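Long-range contact in EDTA monooxygenase (EDTA-degrading bacterium BNC1, PDB 5DQP), which probably acts as a flavin-dependent monooxygenase that uses reduced FMN and molecular oxygen in the breakdown of EDTA: residues 312-323 / 338-349. Numbering follows the deposited sequence.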
# COMPACT_ATOMS: atom_id res chain seq x y z
N VAL A 312 -0.54 50.25 -3.34
CA VAL A 312 -0.49 48.83 -2.99
C VAL A 312 -0.14 48.59 -1.53
O VAL A 312 -0.26 47.45 -1.06
CB VAL A 312 0.51 48.04 -3.87
CG1 VAL A 312 0.13 48.17 -5.33
CG2 VAL A 312 1.95 48.47 -3.62
N ASP A 313 0.25 49.62 -0.78
CA ASP A 313 0.56 49.45 0.63
C ASP A 313 -0.51 49.97 1.56
O ASP A 313 -0.41 49.78 2.78
CB ASP A 313 1.90 50.12 0.95
CG ASP A 313 3.08 49.29 0.46
OD1 ASP A 313 3.11 48.07 0.77
OD2 ASP A 313 3.96 49.84 -0.24
N GLN A 314 -1.56 50.60 1.04
CA GLN A 314 -2.56 51.13 1.92
C GLN A 314 -3.58 50.07 2.33
O GLN A 314 -3.89 49.14 1.57
CB GLN A 314 -3.24 52.33 1.27
CG GLN A 314 -4.33 52.05 0.33
CD GLN A 314 -4.84 53.37 -0.28
OE1 GLN A 314 -4.11 54.04 -1.04
NE2 GLN A 314 -6.06 53.77 0.08
N VAL A 315 -4.09 50.20 3.54
CA VAL A 315 -5.12 49.30 4.02
C VAL A 315 -6.32 49.39 3.09
O VAL A 315 -6.90 50.47 2.90
CB VAL A 315 -5.53 49.62 5.45
CG1 VAL A 315 -6.79 48.79 5.81
CG2 VAL A 315 -4.40 49.33 6.39
N LEU A 316 -6.71 48.24 2.53
CA LEU A 316 -7.84 48.18 1.62
C LEU A 316 -9.16 48.37 2.35
O LEU A 316 -9.34 47.95 3.50
CB LEU A 316 -7.85 46.83 0.91
CG LEU A 316 -6.71 46.62 -0.07
CD1 LEU A 316 -6.51 45.12 -0.36
CD2 LEU A 316 -7.02 47.38 -1.34
N GLN A 317 -10.10 49.01 1.66
CA GLN A 317 -11.44 49.24 2.16
C GLN A 317 -12.44 48.59 1.23
O GLN A 317 -12.17 48.36 0.04
CB GLN A 317 -11.77 50.74 2.29
CG GLN A 317 -10.86 51.50 3.26
CD GLN A 317 -11.48 52.81 3.67
OE1 GLN A 317 -11.31 53.82 2.99
NE2 GLN A 317 -12.24 52.80 4.77
N GLU A 318 -13.62 48.32 1.78
CA GLU A 318 -14.71 47.73 1.01
C GLU A 318 -14.92 48.46 -0.31
O GLU A 318 -15.03 47.84 -1.38
CB GLU A 318 -15.99 47.73 1.84
CG GLU A 318 -17.26 47.79 1.00
CD GLU A 318 -17.44 46.56 0.12
OE1 GLU A 318 -17.21 45.43 0.62
OE2 GLU A 318 -17.80 46.73 -1.07
N LYS A 319 -14.98 49.79 -0.26
CA LYS A 319 -15.22 50.60 -1.45
C LYS A 319 -14.11 50.47 -2.49
O LYS A 319 -14.29 50.90 -3.63
CB LYS A 319 -15.37 52.08 -1.07
CG LYS A 319 -16.45 52.34 -0.02
CD LYS A 319 -16.45 53.81 0.43
CE LYS A 319 -17.56 54.08 1.45
NZ LYS A 319 -17.73 55.54 1.72
N ASP A 320 -12.94 49.93 -2.13
CA ASP A 320 -11.85 49.85 -3.10
C ASP A 320 -12.05 48.72 -4.10
O ASP A 320 -11.47 48.77 -5.18
CB ASP A 320 -10.51 49.63 -2.41
CG ASP A 320 -10.12 50.76 -1.47
OD1 ASP A 320 -10.43 51.94 -1.75
OD2 ASP A 320 -9.46 50.46 -0.46
N PHE A 321 -12.84 47.71 -3.75
CA PHE A 321 -12.99 46.52 -4.59
C PHE A 321 -14.12 46.69 -5.59
O PHE A 321 -15.19 47.20 -5.25
CB PHE A 321 -13.27 45.30 -3.72
CG PHE A 321 -12.19 44.98 -2.73
CD1 PHE A 321 -11.07 44.28 -3.12
CD2 PHE A 321 -12.31 45.39 -1.41
CE1 PHE A 321 -10.07 43.98 -2.21
CE2 PHE A 321 -11.30 45.09 -0.49
CZ PHE A 321 -10.19 44.37 -0.90
N ASN A 322 -13.88 46.23 -6.83
CA ASN A 322 -14.93 46.19 -7.85
C ASN A 322 -14.84 44.81 -8.51
O ASN A 322 -14.20 44.63 -9.54
CB ASN A 322 -14.78 47.34 -8.86
CG ASN A 322 -14.75 48.70 -8.18
OD1 ASN A 322 -15.79 49.28 -7.87
ND2 ASN A 322 -13.55 49.21 -7.93
N LEU A 323 -15.47 43.82 -7.87
CA LEU A 323 -15.30 42.46 -8.34
C LEU A 323 -16.00 42.29 -9.69
O LEU A 323 -17.19 42.62 -9.81
CB LEU A 323 -15.86 41.45 -7.33
CG LEU A 323 -15.14 41.34 -5.99
CD1 LEU A 323 -15.67 40.14 -5.20
CD2 LEU A 323 -13.62 41.27 -6.15
N VAL A 338 -11.59 39.14 -0.65
CA VAL A 338 -12.08 40.39 -0.07
C VAL A 338 -12.28 40.23 1.43
O VAL A 338 -11.85 41.09 2.22
CB VAL A 338 -13.37 40.85 -0.77
CG1 VAL A 338 -13.97 41.98 0.01
CG2 VAL A 338 -13.04 41.30 -2.17
N ASP A 339 -12.89 39.12 1.84
CA ASP A 339 -13.11 38.86 3.27
C ASP A 339 -11.80 38.80 4.04
O ASP A 339 -11.68 39.36 5.13
CB ASP A 339 -13.91 37.56 3.42
CG ASP A 339 -14.45 37.36 4.83
OD1 ASP A 339 -14.43 38.34 5.62
OD2 ASP A 339 -14.91 36.23 5.14
N VAL A 340 -10.79 38.12 3.48
CA VAL A 340 -9.47 38.07 4.10
C VAL A 340 -8.90 39.48 4.26
O VAL A 340 -8.42 39.85 5.33
CB VAL A 340 -8.52 37.18 3.30
CG1 VAL A 340 -7.10 37.30 3.88
CG2 VAL A 340 -8.97 35.73 3.38
N ALA A 341 -8.94 40.27 3.18
CA ALA A 341 -8.31 41.58 3.25
C ALA A 341 -8.98 42.47 4.29
O ALA A 341 -8.30 43.20 5.02
CB ALA A 341 -8.34 42.26 1.87
N LEU A 342 -10.31 42.42 4.37
CA LEU A 342 -11.00 43.27 5.33
C LEU A 342 -10.85 42.74 6.75
O LEU A 342 -10.58 43.53 7.67
CB LEU A 342 -12.48 43.39 4.97
CG LEU A 342 -12.72 44.11 3.65
CD1 LEU A 342 -14.19 44.09 3.34
CD2 LEU A 342 -12.17 45.56 3.67
N ASP A 343 -11.01 41.42 6.95
CA ASP A 343 -10.92 40.88 8.31
C ASP A 343 -9.55 41.12 8.92
O ASP A 343 -9.45 41.36 10.13
CB ASP A 343 -11.19 39.37 8.35
CG ASP A 343 -11.12 38.81 9.80
OD1 ASP A 343 -11.83 39.36 10.68
OD2 ASP A 343 -10.35 37.86 10.09
N GLU A 344 -8.48 41.00 8.13
CA GLU A 344 -7.11 41.11 8.62
C GLU A 344 -6.50 42.49 8.37
O GLU A 344 -5.35 42.74 8.76
CB GLU A 344 -6.25 39.98 8.00
CG GLU A 344 -6.69 38.59 8.48
CD GLU A 344 -5.98 37.38 7.83
OE1 GLU A 344 -6.60 36.28 7.83
OE2 GLU A 344 -4.82 37.48 7.35
N LYS A 345 -7.28 43.42 7.84
CA LYS A 345 -6.84 44.79 7.59
C LYS A 345 -5.59 44.88 6.71
O LYS A 345 -4.65 45.47 7.08
CB LYS A 345 -6.69 45.56 8.91
CG LYS A 345 -7.78 45.21 9.92
CD LYS A 345 -7.91 46.11 11.12
CE LYS A 345 -9.31 46.16 11.67
NZ LYS A 345 -9.67 44.95 12.41
N LEU A 346 -5.63 44.25 5.54
CA LEU A 346 -4.45 44.08 4.71
C LEU A 346 -4.38 45.13 3.61
O LEU A 346 -5.41 45.68 3.18
CB LEU A 346 -4.40 42.68 4.10
CG LEU A 346 -4.33 41.49 5.08
CD1 LEU A 346 -4.22 40.18 4.35
CD2 LEU A 346 -3.17 41.61 6.10
N SER A 347 -3.15 45.42 3.19
CA SER A 347 -2.89 46.08 1.93
C SER A 347 -2.93 45.04 0.81
O SER A 347 -2.97 43.83 1.03
CB SER A 347 -1.52 46.75 1.96
OG SER A 347 -0.51 45.77 2.02
N LEU A 348 -2.91 45.54 -0.43
CA LEU A 348 -2.90 44.62 -1.56
C LEU A 348 -1.63 43.78 -1.59
O LEU A 348 -1.68 42.58 -1.87
CB LEU A 348 -3.05 45.42 -2.86
CG LEU A 348 -3.09 44.57 -4.13
CD1 LEU A 348 -4.24 43.53 -4.08
CD2 LEU A 348 -3.24 45.51 -5.33
N ARG A 349 -0.49 44.39 -1.30
CA ARG A 349 0.78 43.67 -1.29
C ARG A 349 0.76 42.56 -0.26
O ARG A 349 1.31 41.47 -0.50
CB ARG A 349 1.93 44.64 -0.98
CG ARG A 349 3.31 44.05 -1.23
CD ARG A 349 4.42 44.76 -0.44
NE ARG A 349 4.64 46.14 -0.86
CZ ARG A 349 5.15 46.50 -2.04
NH1 ARG A 349 5.48 45.57 -2.93
NH2 ARG A 349 5.31 47.78 -2.34
O HOH W 1 2.01 46.44 2.43
O HOH W 2 -3.50 48.34 -0.97
O HOH W 3 -8.68 46.07 5.20
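Val338 lays CG2 over one face of the Phe321 ring, 3.9 Å from the ring centroid and 18° off its normal, a CH-pi contact. Ala341 CB meets Phe321 CZ obliquely, while Leu342 CD2 lies at the ring edge; these short and branched residues let the flat ring settle against helix 331-344. Were Phe321 replaced by an alanine, Val338 CG2 would lose its ring face, and a gap would probably open beside Ala341 and Leu342. Leu316 continues this apolar seam, its CD1 reaching Ala341 CB, and its backbone N donates a nearly straight bond to Leu346 O (2.9 Å). A water bridges Leu316 O and Ala341 O.

At the other end, Arg349 and Asp313 form a side-on, bidentate salt bridge: NE donates to OD1 at 3.0 Å and NH2 to OD2 at 3.2 Å, both on syn sides but somewhat out of the carboxylate plane. Arg349 leaves its backbone with CG trans to N and bends at chi3, which carries the guanidinium to Asp313, the two planes 39° apart. Val312 CG2 lies over one guanidinium face, 3.7 Å from Arg349 NH2. Arg349 N also bonds Val312 O (3.1 Å), and a water links Asp313 OD1 to Ser347 OG.

Lys345, with positive phi, ends helix 331-344 in a Schellman motif, and Ser347 N-caps helix 348-354. The loop after helix 292-303 thus spans this helix-to-helix turn of the luciferase-like TIM-barrel protein, away from the predicted FMN site. Asp313 probably offsets the arginine's charge near the helix N-terminus, where a positive group is poorly placed.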